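Local coordinates for protein carboxylesterase (Est-2) (Archaeoglobus fulgidus, PDB 5FRD) that probably hydrolyses carboxylic esters as an alpha/beta-hydrolase and holds a coenzyme A molecule in the vicinity of its active site, at residues L2-I7 with K13-K18; G45-D50 with K77-K82; L121-E126 with V136-S141; E131-V136 with K153-F158. One frame throughout, in Å; residues are numbered along the deposited sequence.

Contact 1: L2-I7 with K13-K18; sequences LERVFI and KVSLLK
The carbonyl oxygen of Val-5 is gripped twice by the facing strand: Leu-16 N donates to Val-5 O at 3.0 Å and the Ser-15 OG hydroxyl donates to Val-5 O at 3.1 Å, arriving from opposite faces of the carbonyl plane. With its proton spent there, Ser-15 OG acts as an acceptor for Arg-4 NH1 at 2.9 Å, a bond lying in the guanidinium plane. A turn at chi3 (-70°) folds the Arg-4 chain back, so that the guanidinium rests flat on Leu-17, whose CD2 is 3.6 Å from Arg-4 CZ, over the middle of one face. The same NH1 also forms a salt bridge with Asp-50. A leucine in place of Arg-4 would probably leave the Asp-50 carboxylate without this positive partner and Ser-15 OG without its donor. Farther along, Ser-15 OG lies over the rim of one face of the Phe-6 ring, 3.4 Å from Phe-6 CE2.

This is a beta hairpin, strands 3-9 and 12-18, with Glu-3/Lys-18, Val-5/Leu-16 and Ile-7/Val-14 as hydrogen-bonded antiparallel pairs. On the face of Val-5 and Ile-7, apolar branches meet, Ile-7 CG1 touching Val-14 CB at 3.9 Å, and helix 65-79 packs against Ile-7 and Val-14. Glu-3 and Lys-18 run side by side there, but Glu-3 OE1 stays 4.3 Å from Lys-18 NZ, which bonds instead to Tyr-47 OH. The hairpin is thus two-sided: a chain of polar bonds from arginine through serine to backbone on one face, mainly apolar packing on the other.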
# COMPACT_ATOMS: atom_id res chain seq x y z
N LEU A 2 1.07 14.91 13.39
CA LEU A 2 0.76 14.85 11.96
C LEU A 2 0.09 16.12 11.47
O LEU A 2 -0.59 16.81 12.22
CB LEU A 2 -0.11 13.65 11.61
CG LEU A 2 0.49 12.30 11.98
CD1 LEU A 2 -0.35 11.22 11.35
CD2 LEU A 2 1.95 12.16 11.58
N GLU A 3 0.32 16.40 10.19
CA GLU A 3 -0.31 17.52 9.49
C GLU A 3 -1.00 16.97 8.26
O GLU A 3 -0.50 15.99 7.65
CB GLU A 3 0.73 18.55 9.03
CG GLU A 3 0.11 19.88 8.58
CD GLU A 3 0.99 20.80 7.74
OE1 GLU A 3 2.19 20.55 7.55
OE2 GLU A 3 0.42 21.81 7.27
N ARG A 4 -2.11 17.56 7.89
CA ARG A 4 -2.78 17.27 6.64
C ARG A 4 -2.46 18.40 5.67
O ARG A 4 -2.55 19.58 6.02
CB ARG A 4 -4.26 17.13 6.82
CG ARG A 4 -4.97 16.75 5.52
CD ARG A 4 -6.42 16.39 5.71
NE ARG A 4 -6.60 15.13 6.40
CZ ARG A 4 -6.57 13.93 5.83
NH1 ARG A 4 -6.25 13.79 4.54
NH2 ARG A 4 -6.82 12.84 6.55
N VAL A 5 -2.07 18.03 4.46
CA VAL A 5 -1.74 19.01 3.40
C VAL A 5 -2.53 18.70 2.17
O VAL A 5 -3.10 17.62 2.02
CB VAL A 5 -0.24 19.05 3.07
CG1 VAL A 5 0.56 19.47 4.30
CG2 VAL A 5 0.24 17.71 2.54
N PHE A 6 -2.55 19.67 1.26
CA PHE A 6 -3.26 19.54 -0.01
C PHE A 6 -2.36 20.03 -1.11
O PHE A 6 -1.70 21.05 -0.95
CB PHE A 6 -4.56 20.36 0.03
CG PHE A 6 -5.55 19.85 1.05
CD1 PHE A 6 -5.50 20.28 2.36
CD2 PHE A 6 -6.49 18.91 0.68
CE1 PHE A 6 -6.40 19.78 3.30
CE2 PHE A 6 -7.40 18.42 1.62
CZ PHE A 6 -7.33 18.85 2.91
N ILE A 7 -2.42 19.33 -2.23
CA ILE A 7 -1.74 19.69 -3.48
C ILE A 7 -2.74 19.54 -4.61
O ILE A 7 -3.86 19.05 -4.44
CB ILE A 7 -0.49 18.80 -3.74
CG1 ILE A 7 -0.88 17.35 -3.99
CG2 ILE A 7 0.49 18.96 -2.60
CD1 ILE A 7 0.27 16.49 -4.43
N LYS A 13 -7.68 17.83 -6.60
CA LYS A 13 -7.17 18.08 -5.25
C LYS A 13 -6.77 16.73 -4.64
O LYS A 13 -7.61 15.82 -4.57
CB LYS A 13 -8.19 18.79 -4.38
CG LYS A 13 -7.75 18.99 -2.93
CD LYS A 13 -8.69 19.89 -2.12
CE LYS A 13 -10.07 19.35 -1.81
NZ LYS A 13 -10.13 17.88 -1.63
N VAL A 14 -5.52 16.67 -4.20
CA VAL A 14 -4.98 15.47 -3.53
C VAL A 14 -4.57 15.89 -2.13
O VAL A 14 -3.77 16.79 -1.94
CB VAL A 14 -3.81 14.87 -4.30
CG1 VAL A 14 -3.18 13.70 -3.52
CG2 VAL A 14 -4.26 14.37 -5.68
N SER A 15 -5.09 15.17 -1.12
CA SER A 15 -4.68 15.35 0.25
C SER A 15 -3.64 14.32 0.64
O SER A 15 -3.66 13.20 0.12
CB SER A 15 -5.88 15.23 1.17
OG SER A 15 -5.54 15.70 2.48
N LEU A 16 -2.74 14.73 1.51
CA LEU A 16 -1.75 13.83 2.11
C LEU A 16 -1.67 14.09 3.59
O LEU A 16 -1.89 15.19 4.06
CB LEU A 16 -0.37 13.96 1.47
CG LEU A 16 -0.31 13.78 -0.05
CD1 LEU A 16 -0.38 15.13 -0.79
CD2 LEU A 16 0.95 13.06 -0.48
N LEU A 17 -1.26 13.06 4.34
CA LEU A 17 -0.84 13.23 5.72
C LEU A 17 0.66 13.23 5.74
O LEU A 17 1.31 12.47 5.01
CB LEU A 17 -1.37 12.11 6.61
CG LEU A 17 -2.86 12.08 6.82
CD1 LEU A 17 -3.22 10.87 7.68
CD2 LEU A 17 -3.38 13.36 7.44
N LYS A 18 1.26 14.04 6.60
CA LYS A 18 2.70 14.07 6.73
C LYS A 18 3.14 14.11 8.18
O LYS A 18 2.51 14.72 9.02
CB LYS A 18 3.36 15.23 6.02
CG LYS A 18 2.91 16.57 6.53
CD LYS A 18 3.59 17.71 5.77
CE LYS A 18 4.99 18.00 6.30
NZ LYS A 18 5.63 19.08 5.50

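Contact 2: G45-D50 with K77-K82; sequences GGYAID and KKTVGK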
# COMPACT_ATOMS: atom_id res chain seq x y z
N GLY A 45 8.06 9.04 9.83
CA GLY A 45 7.92 10.26 9.06
C GLY A 45 7.55 10.00 7.63
O GLY A 45 7.25 8.87 7.25
N GLY A 46 7.59 11.06 6.83
CA GLY A 46 7.25 10.99 5.42
C GLY A 46 5.86 11.49 5.11
O GLY A 46 5.22 12.16 5.92
N TYR A 47 5.37 11.13 3.94
CA TYR A 47 4.06 11.53 3.42
C TYR A 47 3.25 10.33 2.99
O TYR A 47 3.78 9.44 2.32
CB TYR A 47 4.24 12.40 2.17
CG TYR A 47 4.65 13.82 2.36
CD1 TYR A 47 5.97 14.12 2.60
CD2 TYR A 47 3.74 14.85 2.30
CE1 TYR A 47 6.39 15.48 2.75
CE2 TYR A 47 4.13 16.19 2.43
CZ TYR A 47 5.44 16.46 2.67
OH TYR A 47 5.86 17.79 2.78
N ALA A 48 1.96 10.32 3.33
CA ALA A 48 1.03 9.29 2.90
C ALA A 48 -0.08 9.91 2.07
O ALA A 48 -0.74 10.84 2.53
CB ALA A 48 0.42 8.55 4.09
N ILE A 49 -0.25 9.42 0.86
CA ILE A 49 -1.28 9.95 -0.02
C ILE A 49 -2.68 9.47 0.33
O ILE A 49 -2.86 8.32 0.72
CB ILE A 49 -0.93 9.61 -1.47
CG1 ILE A 49 -1.80 10.40 -2.46
CG2 ILE A 49 -1.01 8.12 -1.75
CD1 ILE A 49 -1.38 10.24 -3.93
N ASP A 50 -3.70 10.33 0.17
CA ASP A 50 -5.07 9.85 -0.02
C ASP A 50 -5.27 9.72 -1.53
O ASP A 50 -5.28 10.74 -2.23
CB ASP A 50 -6.11 10.88 0.49
CG ASP A 50 -6.31 10.91 1.98
OD1 ASP A 50 -6.12 9.89 2.67
OD2 ASP A 50 -6.81 11.98 2.47
N LYS A 77 6.47 13.55 -6.51
CA LYS A 77 7.33 14.60 -7.06
C LYS A 77 7.11 15.95 -6.38
O LYS A 77 8.07 16.67 -6.10
CB LYS A 77 7.10 14.73 -8.57
CG LYS A 77 7.67 13.60 -9.39
CD LYS A 77 7.17 13.68 -10.83
CE LYS A 77 7.66 12.53 -11.67
NZ LYS A 77 7.12 12.59 -13.06
N LYS A 78 5.84 16.28 -6.09
CA LYS A 78 5.47 17.59 -5.51
C LYS A 78 5.71 17.72 -4.01
O LYS A 78 5.64 18.81 -3.46
CB LYS A 78 4.00 17.90 -5.80
CG LYS A 78 3.72 18.23 -7.27
CD LYS A 78 2.22 18.30 -7.55
CE LYS A 78 1.90 18.33 -9.03
NZ LYS A 78 2.34 19.59 -9.68
N THR A 79 5.96 16.59 -3.33
CA THR A 79 6.13 16.61 -1.89
C THR A 79 7.55 16.32 -1.47
O THR A 79 8.17 17.12 -0.76
CB THR A 79 5.14 15.63 -1.20
OG1 THR A 79 5.26 14.34 -1.78
CG2 THR A 79 3.72 16.12 -1.31
N VAL A 80 8.09 15.19 -1.89
CA VAL A 80 9.43 14.73 -1.50
C VAL A 80 10.44 14.63 -2.64
O VAL A 80 11.63 14.54 -2.37
CB VAL A 80 9.37 13.41 -0.70
CG1 VAL A 80 8.78 13.68 0.69
CG2 VAL A 80 8.57 12.36 -1.41
N GLY A 81 9.99 14.65 -3.89
CA GLY A 81 10.90 14.62 -5.03
C GLY A 81 11.29 13.22 -5.42
O GLY A 81 10.99 12.80 -6.53
N LYS A 82 11.97 12.55 -4.49
CA LYS A 82 12.32 11.13 -4.62
C LYS A 82 12.08 10.49 -3.26
O LYS A 82 12.17 11.13 -2.24
CB LYS A 82 13.77 10.94 -5.02
CG LYS A 82 14.13 11.62 -6.32
CD LYS A 82 15.54 11.23 -6.73
CE LYS A 82 16.00 11.99 -7.97
NZ LYS A 82 15.40 11.46 -9.23
O HOH W 1 8.36 18.16 1.82
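Thr-79 sets its CB over the centre of one face of the Tyr-47 ring, 3.8 Å from the centroid and 9° off the normal, a CH-pi contact. The conformation of Thr-79 explains the fit. With chi1 at 53°, OG1 is tucked between the backbone N and the carbonyl carbon and bonds back to Ser-75 O in the preceding helical turn, while the methyl swings towards the ring, CG2 being 3.8 Å from Tyr-47 CE2. Val-80 CG1 comes in obliquely on the same side of the ring plane, nearest the CD1-CE1 bond, 3.4 Å from Tyr-47 CD1, a snug fit. The tyrosine itself has CG anti to its carbonyl carbon (chi1 -76°), which sends the ring out from the strand and past both residues in the opposite direction. At its far end the phenol OH bonds to Lys-18 NZ and, at 2.7 Å from Tyr-47 OH, to a water that donates to Thr-79 O.

With an alanine here instead of Tyr-47, Thr-79 and Val-80 would probably face a gap, and Lys-18 and the water would lose their hydroxyl partner.

This joins the C-terminal end of helix 65-79, and the turn after it, to strand 47-49. That strand runs between strands 12-18 and 24-27 in the central sheet, and Thr-79 also touches Phe-25 of strand 24-27.

Contact 3: L121-E126 with V136-S141; sequences LPEILE and VDLMLS. With COA (coenzyme A), chain C.
The carboxylate of Glu-123 presents one face to Leu-138, whose methyl CD2 sits above it, 3.7 Å from Glu-123 CD and 3.6 Å from Glu-123 CG. A second flat group here is one amide of coenzyme A: Leu-121 N donates to its O5P at 2.9 Å, almost straight at the hydrogen (167°) but tilted out of the amide plane.

Ile-124 reaches two residues of the facing helix. Its CG1 meets Leu-138 CD2 at 3.8 Å, and the chain, extended beyond CG1 (chi2 170°), carries CD1 on to Met-139 CB at 3.8 Å, crossing that side chain at about a right angle. Met-139 then leads away to Leu-202, another residue of the coenzyme A site.

Leu-121 is the N-cap of helix 122-125, its carbonyl oxygen accepting from Ile-124 N and Leu-125 N, which probably steadies the backbone N-H that meets the ligand. Arg-117 NH1 and Leu-202 O also bond to the coenzyme. Chemically, the two helices meet by van der Waals packing, with no hydrogen bond between these segments, whereas the ligand amide is recognised by a backbone N-H.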
# COMPACT_ATOMS: atom_id res chain seq x y z
N LEU A 121 -11.10 -13.06 -4.67
CA LEU A 121 -12.10 -14.13 -4.51
C LEU A 121 -13.44 -13.65 -5.00
O LEU A 121 -13.93 -12.63 -4.54
CB LEU A 121 -12.28 -14.48 -3.05
CG LEU A 121 -11.28 -15.38 -2.35
CD1 LEU A 121 -11.54 -15.37 -0.86
CD2 LEU A 121 -11.34 -16.79 -2.93
N PRO A 122 -14.06 -14.37 -5.98
CA PRO A 122 -15.38 -13.97 -6.44
C PRO A 122 -16.44 -13.82 -5.33
O PRO A 122 -17.26 -12.89 -5.37
CB PRO A 122 -15.75 -15.07 -7.42
CG PRO A 122 -14.44 -15.42 -8.02
CD PRO A 122 -13.48 -15.41 -6.86
N GLU A 123 -16.36 -14.61 -4.30
CA GLU A 123 -17.26 -14.47 -3.13
C GLU A 123 -17.14 -13.10 -2.42
O GLU A 123 -18.08 -12.61 -1.80
CB GLU A 123 -16.97 -15.61 -2.15
CG GLU A 123 -17.97 -15.75 -1.01
CD GLU A 123 -17.82 -17.06 -0.23
OE1 GLU A 123 -16.85 -17.80 -0.47
OE2 GLU A 123 -18.68 -17.34 0.65
N ILE A 124 -15.97 -12.48 -2.50
CA ILE A 124 -15.80 -11.10 -2.00
C ILE A 124 -16.29 -10.16 -3.09
O ILE A 124 -17.15 -9.34 -2.84
CB ILE A 124 -14.33 -10.78 -1.61
CG1 ILE A 124 -13.83 -11.66 -0.44
CG2 ILE A 124 -14.16 -9.30 -1.25
CD1 ILE A 124 -12.34 -11.61 -0.12
N LEU A 125 -15.71 -10.23 -4.28
CA LEU A 125 -15.89 -9.20 -5.28
C LEU A 125 -17.35 -9.14 -5.75
O LEU A 125 -17.91 -8.05 -5.82
CB LEU A 125 -14.85 -9.41 -6.42
CG LEU A 125 -14.76 -8.37 -7.51
CD1 LEU A 125 -14.39 -7.00 -6.95
CD2 LEU A 125 -13.75 -8.80 -8.56
N GLU A 126 -17.97 -10.29 -6.02
CA GLU A 126 -19.37 -10.35 -6.43
C GLU A 126 -20.31 -10.24 -5.22
O GLU A 126 -21.42 -9.74 -5.34
CB GLU A 126 -19.69 -11.65 -7.20
CG GLU A 126 -18.94 -11.90 -8.51
CD GLU A 126 -18.88 -10.67 -9.40
OE1 GLU A 126 -19.90 -10.33 -10.04
OE2 GLU A 126 -17.80 -10.05 -9.46
N VAL A 136 -17.66 -8.27 3.26
CA VAL A 136 -16.73 -7.52 4.09
C VAL A 136 -16.23 -8.41 5.21
O VAL A 136 -15.02 -8.45 5.47
CB VAL A 136 -17.37 -6.24 4.62
CG1 VAL A 136 -16.53 -5.63 5.73
CG2 VAL A 136 -17.56 -5.24 3.49
N ASP A 137 -17.11 -9.14 5.90
CA ASP A 137 -16.68 -10.03 6.94
C ASP A 137 -15.72 -11.13 6.45
O ASP A 137 -14.75 -11.45 7.12
CB ASP A 137 -17.85 -10.71 7.65
CG ASP A 137 -18.66 -9.74 8.49
OD1 ASP A 137 -18.18 -8.64 8.86
OD2 ASP A 137 -19.80 -10.13 8.81
N LEU A 138 -15.97 -11.65 5.26
CA LEU A 138 -15.07 -12.66 4.67
C LEU A 138 -13.68 -12.07 4.38
O LEU A 138 -12.66 -12.61 4.81
CB LEU A 138 -15.68 -13.21 3.39
CG LEU A 138 -14.81 -14.20 2.61
CD1 LEU A 138 -14.40 -15.39 3.46
CD2 LEU A 138 -15.55 -14.60 1.35
N MET A 139 -13.67 -10.92 3.72
CA MET A 139 -12.40 -10.24 3.44
C MET A 139 -11.64 -9.94 4.73
O MET A 139 -10.44 -10.18 4.85
CB MET A 139 -12.65 -8.97 2.66
CG MET A 139 -11.36 -8.28 2.26
SD MET A 139 -11.73 -6.89 1.20
CE MET A 139 -10.07 -6.18 1.08
N LEU A 140 -12.32 -9.41 5.74
CA LEU A 140 -11.62 -9.04 6.96
C LEU A 140 -11.18 -10.22 7.82
O LEU A 140 -10.15 -10.13 8.52
CB LEU A 140 -12.44 -8.04 7.77
CG LEU A 140 -12.54 -6.68 7.03
CD1 LEU A 140 -13.21 -5.67 7.94
CD2 LEU A 140 -11.22 -6.10 6.58
N SER A 141 -11.88 -11.36 7.70
CA SER A 141 -11.43 -12.59 8.33
C SER A 141 -10.06 -13.06 7.79
O SER A 141 -9.34 -13.78 8.47
CB SER A 141 -12.45 -13.74 8.18
OG SER A 141 -12.48 -14.28 6.87
N1A COA C . 2.35 -14.34 -6.72
C2A COA C . 2.75 -15.58 -7.01
N3A COA C . 1.93 -16.47 -7.59
C4A COA C . 0.67 -16.12 -7.92
C5A COA C . 0.16 -14.80 -7.64
C6A COA C . 1.10 -13.88 -7.02
N6A COA C . 0.70 -12.63 -6.71
N7A COA C . -1.12 -14.72 -8.04
C8A COA C . -1.40 -15.92 -8.58
N9A COA C . -0.33 -16.75 -8.50
C1B COA C . -0.30 -18.15 -8.95
C2B COA C . -1.15 -18.96 -8.01
O2B COA C . -0.38 -19.35 -6.88
C3B COA C . -1.62 -20.08 -8.92
O3B COA C . -0.61 -21.08 -8.98
P3B COA C . -0.94 -22.66 -8.89
O7A COA C . -1.77 -22.86 -10.15
O8A COA C . -1.68 -22.81 -7.58
O9A COA C . 0.43 -23.31 -8.90
C4B COA C . -1.77 -19.42 -10.27
O4B COA C . -0.91 -18.26 -10.22
C5B COA C . -3.19 -19.00 -10.62
O5B COA C . -3.68 -18.12 -9.60
P1A COA C . -4.70 -16.92 -9.94
O1A COA C . -4.27 -16.18 -11.14
O2A COA C . -4.83 -16.14 -8.64
O3A COA C . -6.12 -17.57 -10.34
P2A COA C . -6.99 -18.69 -9.57
O4A COA C . -8.24 -18.71 -10.42
O5A COA C . -6.16 -19.90 -9.30
O6A COA C . -7.33 -18.11 -8.10
CBP COA C . -8.29 -16.75 -6.42
CCP COA C . -8.16 -16.97 -7.92
CDP COA C . -9.11 -15.48 -6.19
CEP COA C . -9.01 -17.97 -5.81
CAP COA C . -6.87 -16.59 -5.81
OAP COA C . -6.14 -15.54 -6.50
C9P COA C . -6.91 -16.29 -4.33
O9P COA C . -7.27 -17.13 -3.54
N8P COA C . -6.49 -15.07 -3.94
C7P COA C . -6.31 -14.67 -2.55
C6P COA C . -7.54 -14.02 -1.92
C5P COA C . -7.92 -12.63 -2.37
O5P COA C . -9.09 -12.38 -2.70
N4P COA C . -6.97 -11.69 -2.34
C3P COA C . -7.24 -10.30 -2.63
C2P COA C . -6.03 -9.69 -3.30
S1P COA C . -6.33 -7.92 -3.52

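Contact 4: E131-V136 with K153-F158; sequences EPEKAV and KKRREF
Glu-133 and Arg-155 meet through two differently shaped chains: Glu-133 kinks at chi2 (-97°), turning its carboxylate towards the facing helix, while Arg-155 runs extended from CG to NE and so spans the gap. They join helices 132-141 and 149-160, part of the helical cap that, as in many alpha/beta-hydrolases, is inserted between two strands of the central sheet, here 106-112 and 192-197. The short helical segments run roughly antiparallel, at 139° with their axes 10.4 Å apart.

The salt bridge is a single, nearly straight bond from Arg-155 NH2 to Glu-133 OE2, 2.8 Å long. The oxygen lies in the guanidinium plane, at its edge, and is approached on its anti side; the two flat groups are turned 68° from each other, so no paired, two-bond contact forms. Arg-155 NE makes a second salt bridge, to Asp-137 OD1. Asp-137 and Glu-133 bring like charges close together, and the arginine between them probably offsets their repulsion.

Alongside the salt bridge the helices close on apolar atoms. Val-136 touches the aliphatic stem of Arg-155, its CG1 being 4.1 Å from Arg-155 CG, and Leu-128 of helix 127-130 packs against the same valine. Phe-158, whose side chain is about 10 Å from the bound coenzyme A, also meets Met-139 and Leu-140. At the ring's edge stands Val-136 CG1, 3.8 Å from Phe-158 CB and 4.1 Å from Phe-158 CD2.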
# COMPACT_ATOMS: atom_id res chain seq x y z
N GLU A 131 -24.67 -8.75 -1.02
CA GLU A 131 -24.73 -8.80 0.45
C GLU A 131 -23.42 -8.31 1.03
O GLU A 131 -22.59 -9.10 1.49
CB GLU A 131 -25.14 -10.16 1.03
CG GLU A 131 -25.48 -10.10 2.52
CD GLU A 131 -26.19 -11.34 3.03
OE1 GLU A 131 -26.43 -12.28 2.23
OE2 GLU A 131 -26.50 -11.37 4.24
N PRO A 132 -23.23 -6.97 1.01
CA PRO A 132 -21.87 -6.50 1.36
C PRO A 132 -21.39 -6.87 2.74
O PRO A 132 -20.21 -7.09 2.90
CB PRO A 132 -21.95 -4.98 1.16
CG PRO A 132 -23.40 -4.65 1.10
CD PRO A 132 -24.08 -5.86 0.54
N GLU A 133 -22.26 -6.98 3.75
CA GLU A 133 -21.76 -7.33 5.07
C GLU A 133 -21.04 -8.67 5.09
O GLU A 133 -20.00 -8.82 5.73
CB GLU A 133 -22.91 -7.35 6.10
CG GLU A 133 -22.46 -7.27 7.57
CD GLU A 133 -22.37 -8.60 8.26
OE1 GLU A 133 -23.00 -9.56 7.78
OE2 GLU A 133 -21.67 -8.68 9.31
N LYS A 134 -21.60 -9.66 4.40
CA LYS A 134 -20.99 -10.99 4.36
C LYS A 134 -19.64 -10.95 3.64
O LYS A 134 -18.68 -11.62 4.07
CB LYS A 134 -21.95 -11.96 3.68
CG LYS A 134 -21.56 -13.43 3.72
CD LYS A 134 -22.60 -14.27 2.98
CE LYS A 134 -22.40 -15.77 3.18
NZ LYS A 134 -23.43 -16.56 2.46
N ALA A 135 -19.57 -10.16 2.57
CA ALA A 135 -18.34 -10.05 1.77
C ALA A 135 -17.26 -9.34 2.58
O ALA A 135 -16.10 -9.75 2.55
CB ALA A 135 -18.62 -9.35 0.47
N VAL A 136 -17.66 -8.27 3.26
CA VAL A 136 -16.73 -7.52 4.09
C VAL A 136 -16.23 -8.41 5.21
O VAL A 136 -15.02 -8.45 5.47
CB VAL A 136 -17.37 -6.24 4.62
CG1 VAL A 136 -16.53 -5.63 5.73
CG2 VAL A 136 -17.56 -5.24 3.49
N LYS A 153 -13.19 -1.20 13.60
CA LYS A 153 -13.15 0.07 12.89
C LYS A 153 -13.07 -0.12 11.39
O LYS A 153 -13.76 0.57 10.66
CB LYS A 153 -11.99 0.94 13.31
CG LYS A 153 -12.13 2.35 12.74
CD LYS A 153 -11.60 3.37 13.71
CE LYS A 153 -11.43 4.73 13.06
NZ LYS A 153 -12.72 5.43 12.83
N LYS A 154 -12.21 -1.03 10.93
CA LYS A 154 -12.05 -1.24 9.50
C LYS A 154 -13.32 -1.80 8.89
O LYS A 154 -13.69 -1.45 7.78
CB LYS A 154 -10.87 -2.15 9.19
CG LYS A 154 -10.63 -2.27 7.67
CD LYS A 154 -9.22 -2.71 7.35
CE LYS A 154 -8.86 -2.69 5.87
NZ LYS A 154 -8.69 -1.34 5.29
N ARG A 155 -14.00 -2.68 9.65
CA ARG A 155 -15.28 -3.20 9.20
C ARG A 155 -16.31 -2.10 8.96
O ARG A 155 -16.99 -2.07 7.94
CB ARG A 155 -15.79 -4.24 10.20
CG ARG A 155 -17.05 -4.95 9.79
CD ARG A 155 -17.43 -6.04 10.79
NE ARG A 155 -18.79 -6.50 10.52
CZ ARG A 155 -19.88 -5.83 10.91
NH1 ARG A 155 -19.78 -4.65 11.53
NH2 ARG A 155 -21.09 -6.30 10.64
N ARG A 156 -16.40 -1.15 9.89
CA ARG A 156 -17.32 -0.04 9.69
C ARG A 156 -16.93 0.86 8.52
O ARG A 156 -17.75 1.32 7.76
CB ARG A 156 -17.44 0.80 10.96
CG ARG A 156 -18.09 0.04 12.11
CD ARG A 156 -18.57 0.97 13.22
NE ARG A 156 -17.46 1.78 13.70
CZ ARG A 156 -16.57 1.38 14.59
NH1 ARG A 156 -16.64 0.21 15.21
NH2 ARG A 156 -15.59 2.23 14.92
N GLU A 157 -15.62 1.09 8.39
CA GLU A 157 -15.13 1.85 7.23
C GLU A 157 -15.52 1.18 5.92
O GLU A 157 -16.00 1.83 5.00
CB GLU A 157 -13.60 2.01 7.31
CG GLU A 157 -13.13 2.95 8.41
CD GLU A 157 -11.64 2.99 8.57
OE1 GLU A 157 -10.93 2.14 8.01
OE2 GLU A 157 -11.17 3.94 9.26
N PHE A 158 -15.31 -0.13 5.83
CA PHE A 158 -15.66 -0.84 4.61
C PHE A 158 -17.17 -0.79 4.33
O PHE A 158 -17.57 -0.58 3.18
CB PHE A 158 -15.16 -2.28 4.70
CG PHE A 158 -13.72 -2.50 4.24
CD1 PHE A 158 -12.83 -1.46 3.98
CD2 PHE A 158 -13.28 -3.81 4.05
CE1 PHE A 158 -11.54 -1.73 3.54
CE2 PHE A 158 -11.99 -4.09 3.64
CZ PHE A 158 -11.13 -3.04 3.37

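From the N terminus, contact 1 closes first, as a hairpin with a short turn. Contact 2 follows in series, closing a longer loop from strand 47-49 to the end of helix 65-79. The two touch: strands 12-18 and 47-49 are neighbours in the sheet, and Arg-4 reaches Asp-50. After the chain has passed through strand 106-112 it enters the helical cap, where contacts 3 and 4 cross, their segments alternating along the sequence and sharing Val-136 on helix 132-141. Contact 3 ties helix 122-125 to that helix beside coenzyme A; contact 4 ties it to helix 149-160. The centres of contacts 2 and 4 are about 30 Å apart, on opposite sides of the chain's centre.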